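PDB 6C62: 1-carboxybiuret hydrolase subunit AtzE from Pseudomonas sp., which hydrolyses 1-carboxybiuret to urea-1,3-dicarboxylate and ammonia, a step in the bacterial degradation of atrazine. Local coordinates for residues His204-Leu209 / Arg348-Tyr353; Arg298-Val303 / Val404-Cys409. One frame throughout, in Å; residues are numbered along the deposited sequence.

Contact 1. Residues His204-Leu209 / Arg348-Tyr353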
# COMPACT_ATOMS: atom_id res chain seq x y z
N HIS A 204 -0.76 3.04 -10.18
CA HIS A 204 -1.62 2.03 -9.58
C HIS A 204 -2.42 2.59 -8.37
O HIS A 204 -3.60 2.27 -8.17
CB HIS A 204 -0.75 0.84 -9.10
CG HIS A 204 -0.07 0.09 -10.19
ND1 HIS A 204 1.22 -0.40 -10.07
CD2 HIS A 204 -0.54 -0.34 -11.40
CE1 HIS A 204 1.51 -1.08 -11.19
NE2 HIS A 204 0.46 -1.04 -12.00
N SER A 205 -1.77 3.44 -7.59
CA SER A 205 -2.40 4.01 -6.39
C SER A 205 -3.49 5.09 -6.68
O SER A 205 -4.20 5.52 -5.74
CB SER A 205 -1.33 4.66 -5.48
OG SER A 205 -0.47 3.73 -4.81
N ILE A 206 -3.57 5.61 -7.91
CA ILE A 206 -4.48 6.74 -8.17
C ILE A 206 -5.31 6.67 -9.44
O ILE A 206 -6.29 7.41 -9.56
CB ILE A 206 -3.70 8.10 -8.12
CG1 ILE A 206 -2.69 8.20 -6.95
CG2 ILE A 206 -4.66 9.26 -7.98
CD1 ILE A 206 -1.85 9.46 -6.99
N ASP A 207 -5.01 5.80 -10.41
CA ASP A 207 -5.76 5.78 -11.68
C ASP A 207 -7.23 5.49 -11.49
O ASP A 207 -7.57 4.53 -10.80
CB ASP A 207 -5.27 4.71 -12.68
CG ASP A 207 -3.85 4.91 -13.18
OD1 ASP A 207 -3.33 6.02 -13.13
OD2 ASP A 207 -3.27 3.84 -13.63
N HIS A 208 -8.08 6.26 -12.17
CA HIS A 208 -9.52 6.03 -12.26
C HIS A 208 -9.91 5.95 -13.76
O HIS A 208 -9.27 6.59 -14.60
CB HIS A 208 -10.32 7.24 -11.77
CG HIS A 208 -10.10 7.68 -10.37
ND1 HIS A 208 -8.97 8.35 -9.94
CD2 HIS A 208 -10.98 7.73 -9.34
CE1 HIS A 208 -9.13 8.71 -8.67
NE2 HIS A 208 -10.35 8.36 -8.29
N LEU A 209 -10.97 5.22 -14.09
CA LEU A 209 -11.50 5.16 -15.46
C LEU A 209 -12.92 5.62 -15.44
O LEU A 209 -13.63 5.45 -14.44
CB LEU A 209 -11.47 3.76 -16.00
CG LEU A 209 -10.07 3.07 -16.01
CD1 LEU A 209 -10.29 1.66 -16.49
CD2 LEU A 209 -9.13 3.85 -16.94
N ARG A 348 1.78 8.14 3.90
CA ARG A 348 1.36 8.29 5.31
C ARG A 348 0.42 9.49 5.44
O ARG A 348 -0.60 9.42 6.12
CB ARG A 348 2.57 8.41 6.23
CG ARG A 348 3.33 7.14 6.35
CD ARG A 348 4.67 7.18 7.04
NE ARG A 348 4.52 7.54 8.44
CZ ARG A 348 5.41 8.22 9.16
NH1 ARG A 348 6.58 8.56 8.70
NH2 ARG A 348 5.15 8.49 10.41
N PHE A 349 0.75 10.57 4.74
CA PHE A 349 -0.14 11.72 4.65
C PHE A 349 -1.48 11.33 4.06
O PHE A 349 -2.51 11.84 4.48
CB PHE A 349 0.51 12.87 3.88
CG PHE A 349 -0.46 13.97 3.54
CD1 PHE A 349 -0.86 14.85 4.52
CD2 PHE A 349 -0.99 14.08 2.30
CE1 PHE A 349 -1.81 15.85 4.27
CE2 PHE A 349 -1.93 15.08 2.02
CZ PHE A 349 -2.31 15.98 3.01
N ARG A 350 -1.48 10.45 3.08
CA ARG A 350 -2.73 10.10 2.42
C ARG A 350 -3.77 9.50 3.40
O ARG A 350 -4.96 9.69 3.20
CB ARG A 350 -2.48 9.12 1.25
CG ARG A 350 -3.68 9.03 0.32
CD ARG A 350 -3.45 8.10 -0.83
NE ARG A 350 -4.37 8.33 -1.92
CZ ARG A 350 -4.39 7.60 -3.02
NH1 ARG A 350 -3.58 6.54 -3.18
NH2 ARG A 350 -5.25 7.91 -3.97
N ARG A 351 -3.34 8.74 4.42
CA ARG A 351 -4.24 8.27 5.48
C ARG A 351 -4.91 9.44 6.22
O ARG A 351 -6.11 9.45 6.41
CB ARG A 351 -3.53 7.33 6.48
CG ARG A 351 -4.36 7.00 7.74
CD ARG A 351 -3.67 5.95 8.61
NE ARG A 351 -3.59 4.69 7.91
CZ ARG A 351 -4.56 3.79 7.78
NH1 ARG A 351 -5.71 3.95 8.37
NH2 ARG A 351 -4.35 2.70 7.05
N VAL A 352 -4.13 10.42 6.58
CA VAL A 352 -4.62 11.62 7.30
C VAL A 352 -5.58 12.37 6.40
O VAL A 352 -6.65 12.77 6.81
CB VAL A 352 -3.43 12.53 7.70
CG1 VAL A 352 -3.93 13.85 8.25
CG2 VAL A 352 -2.60 11.86 8.78
N TYR A 353 -5.21 12.54 5.14
CA TYR A 353 -6.02 13.22 4.13
C TYR A 353 -7.34 12.55 3.93
O TYR A 353 -8.37 13.24 3.89
CB TYR A 353 -5.24 13.32 2.84
CG TYR A 353 -5.76 14.21 1.77
CD1 TYR A 353 -5.70 15.57 1.90
CD2 TYR A 353 -6.22 13.68 0.56
CE1 TYR A 353 -6.13 16.43 0.92
CE2 TYR A 353 -6.66 14.52 -0.44
CZ TYR A 353 -6.59 15.92 -0.25
OH TYR A 353 -6.96 16.75 -1.24
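Arg350 reaches from helix 340-360 to the backbone carbonyl of Ser205 and grips it with both terminal nitrogens. NH1 of Arg350 lies 2.8 Å from O of Ser205, with an N-H...O angle of 157°. NH2 of Arg350 is 3.2 Å from the same Ser205 O, and that bond is more bent, at 138°. The oxygen sits in the guanidinium plane, while both donors reach it from one face of the carbonyl plane, tilted away from it. The 10.7 Å between CA of Ser205 and CA of Arg350 is bridged by an extended arginine chain, with CG anti to the backbone N (chi1 -165°). NH2 also gives a hydrogen bond to the carbonyl of Phe406, so it serves two acceptors.

The fold is that of the amidase family, built round a mixed sheet. Here a loop leading into strand 208-213 is tied to helix 340-360. Packing beside the bonds is slight: CG1 of Ile206 approaches NH2 of Arg350 obliquely at 3.9 Å, and CB of Ser205 lies 3.7 Å from NH1 of Arg350. OG of Ser205 is hydrogen-bonded to OE2 of Glu308. An aromatic side chain of a neighbouring chain of another protein makes a cation-pi contact with Arg350.

Contact 2. Residues Arg298-Val303 / Val404-Cys409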
# COMPACT_ATOMS: atom_id res chain seq x y z
N ARG A 298 -2.41 18.04 -3.33
CA ARG A 298 -1.81 18.08 -4.64
C ARG A 298 -0.35 17.61 -4.62
O ARG A 298 0.09 16.83 -5.51
CB ARG A 298 -1.90 19.46 -5.28
CG ARG A 298 -1.02 19.56 -6.57
CD ARG A 298 -1.31 20.73 -7.40
NE ARG A 298 -0.48 20.69 -8.59
CZ ARG A 298 0.77 21.18 -8.68
NH1 ARG A 298 1.37 21.79 -7.67
NH2 ARG A 298 1.40 21.04 -9.82
N ALA A 299 0.40 18.09 -3.62
CA ALA A 299 1.79 17.79 -3.51
C ALA A 299 2.03 16.27 -3.37
O ALA A 299 2.87 15.70 -4.06
CB ALA A 299 2.42 18.57 -2.36
N ALA A 300 1.27 15.64 -2.49
CA ALA A 300 1.37 14.22 -2.27
C ALA A 300 0.97 13.41 -3.49
O ALA A 300 1.66 12.44 -3.83
CB ALA A 300 0.51 13.82 -1.10
N ALA A 301 -0.12 13.82 -4.18
CA ALA A 301 -0.51 13.19 -5.41
C ALA A 301 0.62 13.26 -6.46
O ALA A 301 0.92 12.30 -7.17
CB ALA A 301 -1.74 13.77 -5.97
N PHE A 302 1.26 14.42 -6.52
CA PHE A 302 2.29 14.70 -7.49
C PHE A 302 3.48 13.81 -7.26
O PHE A 302 4.03 13.21 -8.20
CB PHE A 302 2.67 16.18 -7.43
CG PHE A 302 3.47 16.65 -8.59
CD1 PHE A 302 4.79 16.38 -8.67
CD2 PHE A 302 2.91 17.40 -9.59
CE1 PHE A 302 5.56 16.77 -9.74
CE2 PHE A 302 3.68 17.88 -10.66
CZ PHE A 302 5.01 17.55 -10.73
N VAL A 303 3.89 13.69 -6.00
CA VAL A 303 5.00 12.84 -5.59
C VAL A 303 4.77 11.39 -5.91
O VAL A 303 5.65 10.75 -6.49
CB VAL A 303 5.35 13.11 -4.08
CG1 VAL A 303 6.26 12.04 -3.54
CG2 VAL A 303 6.04 14.46 -3.92
N VAL A 404 -8.45 16.47 -5.53
CA VAL A 404 -9.73 15.76 -5.38
C VAL A 404 -9.65 14.27 -5.73
O VAL A 404 -10.13 13.40 -4.99
CB VAL A 404 -10.82 16.46 -6.24
CG1 VAL A 404 -12.14 15.72 -6.09
CG2 VAL A 404 -10.94 17.95 -5.87
N SER A 405 -9.00 13.96 -6.84
CA SER A 405 -8.73 12.57 -7.19
C SER A 405 -7.82 11.84 -6.19
O SER A 405 -7.88 10.64 -6.08
CB SER A 405 -8.19 12.48 -8.64
OG SER A 405 -7.31 13.53 -8.85
N PHE A 406 -7.02 12.57 -5.43
CA PHE A 406 -6.11 11.95 -4.48
C PHE A 406 -6.88 11.28 -3.31
O PHE A 406 -6.48 10.23 -2.80
CB PHE A 406 -5.13 12.97 -3.97
CG PHE A 406 -4.00 12.38 -3.19
CD1 PHE A 406 -3.23 11.34 -3.74
CD2 PHE A 406 -3.71 12.81 -1.91
CE1 PHE A 406 -2.21 10.73 -3.00
CE2 PHE A 406 -2.71 12.19 -1.18
CZ PHE A 406 -1.93 11.21 -1.73
N ALA A 407 -7.99 11.92 -2.94
CA ALA A 407 -8.95 11.36 -2.01
C ALA A 407 -9.89 10.36 -2.66
O ALA A 407 -10.58 9.61 -1.94
CB ALA A 407 -9.74 12.45 -1.33
N GLY A 408 -9.99 10.34 -4.00
CA GLY A 408 -10.79 9.33 -4.69
C GLY A 408 -12.28 9.64 -4.71
O GLY A 408 -13.07 8.74 -4.95
N CYS A 409 -12.66 10.92 -4.47
CA CYS A 409 -14.06 11.32 -4.45
C CYS A 409 -14.62 11.36 -5.87
O CYS A 409 -13.94 11.82 -6.77
CB CYS A 409 -14.19 12.74 -3.86
SG CYS A 409 -13.73 12.91 -2.15
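The backbones of 298-303 and 404-409 come closest at Ala301 and Phe406, whose CA atoms are 5.8 Å apart. This is helix-to-helix packing within the amidase fold: the first half of helix 294-312 meets the short helix 402-407. That short helix leads through Gly408, with positive phi (81°), into strand 411-416 of the central sheet.

Phe406 carries the contact from its side. Its CG is anti to the backbone N (chi1 -169°), and its side chain leaves the backbone toward helix 294-312. The ring then lies with one face against the backbone of Ala300 and Ala301. N of Ala301 stands over the ring centre, 3.8 Å above the plane. C of Ala300 is over the same face but nearer the rim. The two alanine methyls meet different parts of the ring. CB of Ala301 packs on the end next to the main chain, 3.6 Å from CD1 of Phe406. With only methyls at 300 and 301, the ring lies close on the helix backbone. All three residues are buried, and the contact across the segments is apolar.

Other groups close round this packing. Phe349 of helix 340-360 also touches Ala300, and Asn172 touches Ala301. At the outer end of the ring, CB of Ala300 is 3.6 Å from both CE2 and CZ of Phe406.

In the fold
Contacts 1 and 2 are neighbours, with centres about 6 Å apart. Their segments alternate along the chain. One join is at Phe406: its O lies 2.9 Å from NH2 of Arg350, a probable hydrogen bond. Helix 340-360 adds two more touches, Tyr353 CD2 to Phe406 CD2 at 3.6 Å and Phe349 CD2 to Ala300 CB at 3.7 Å. Both contacts lie near the active site without forming it. Ser174, the probable acyl-ester nucleophile, has its side chain about 10 Å from that of Ile206 and about 12 Å from that of Ala301.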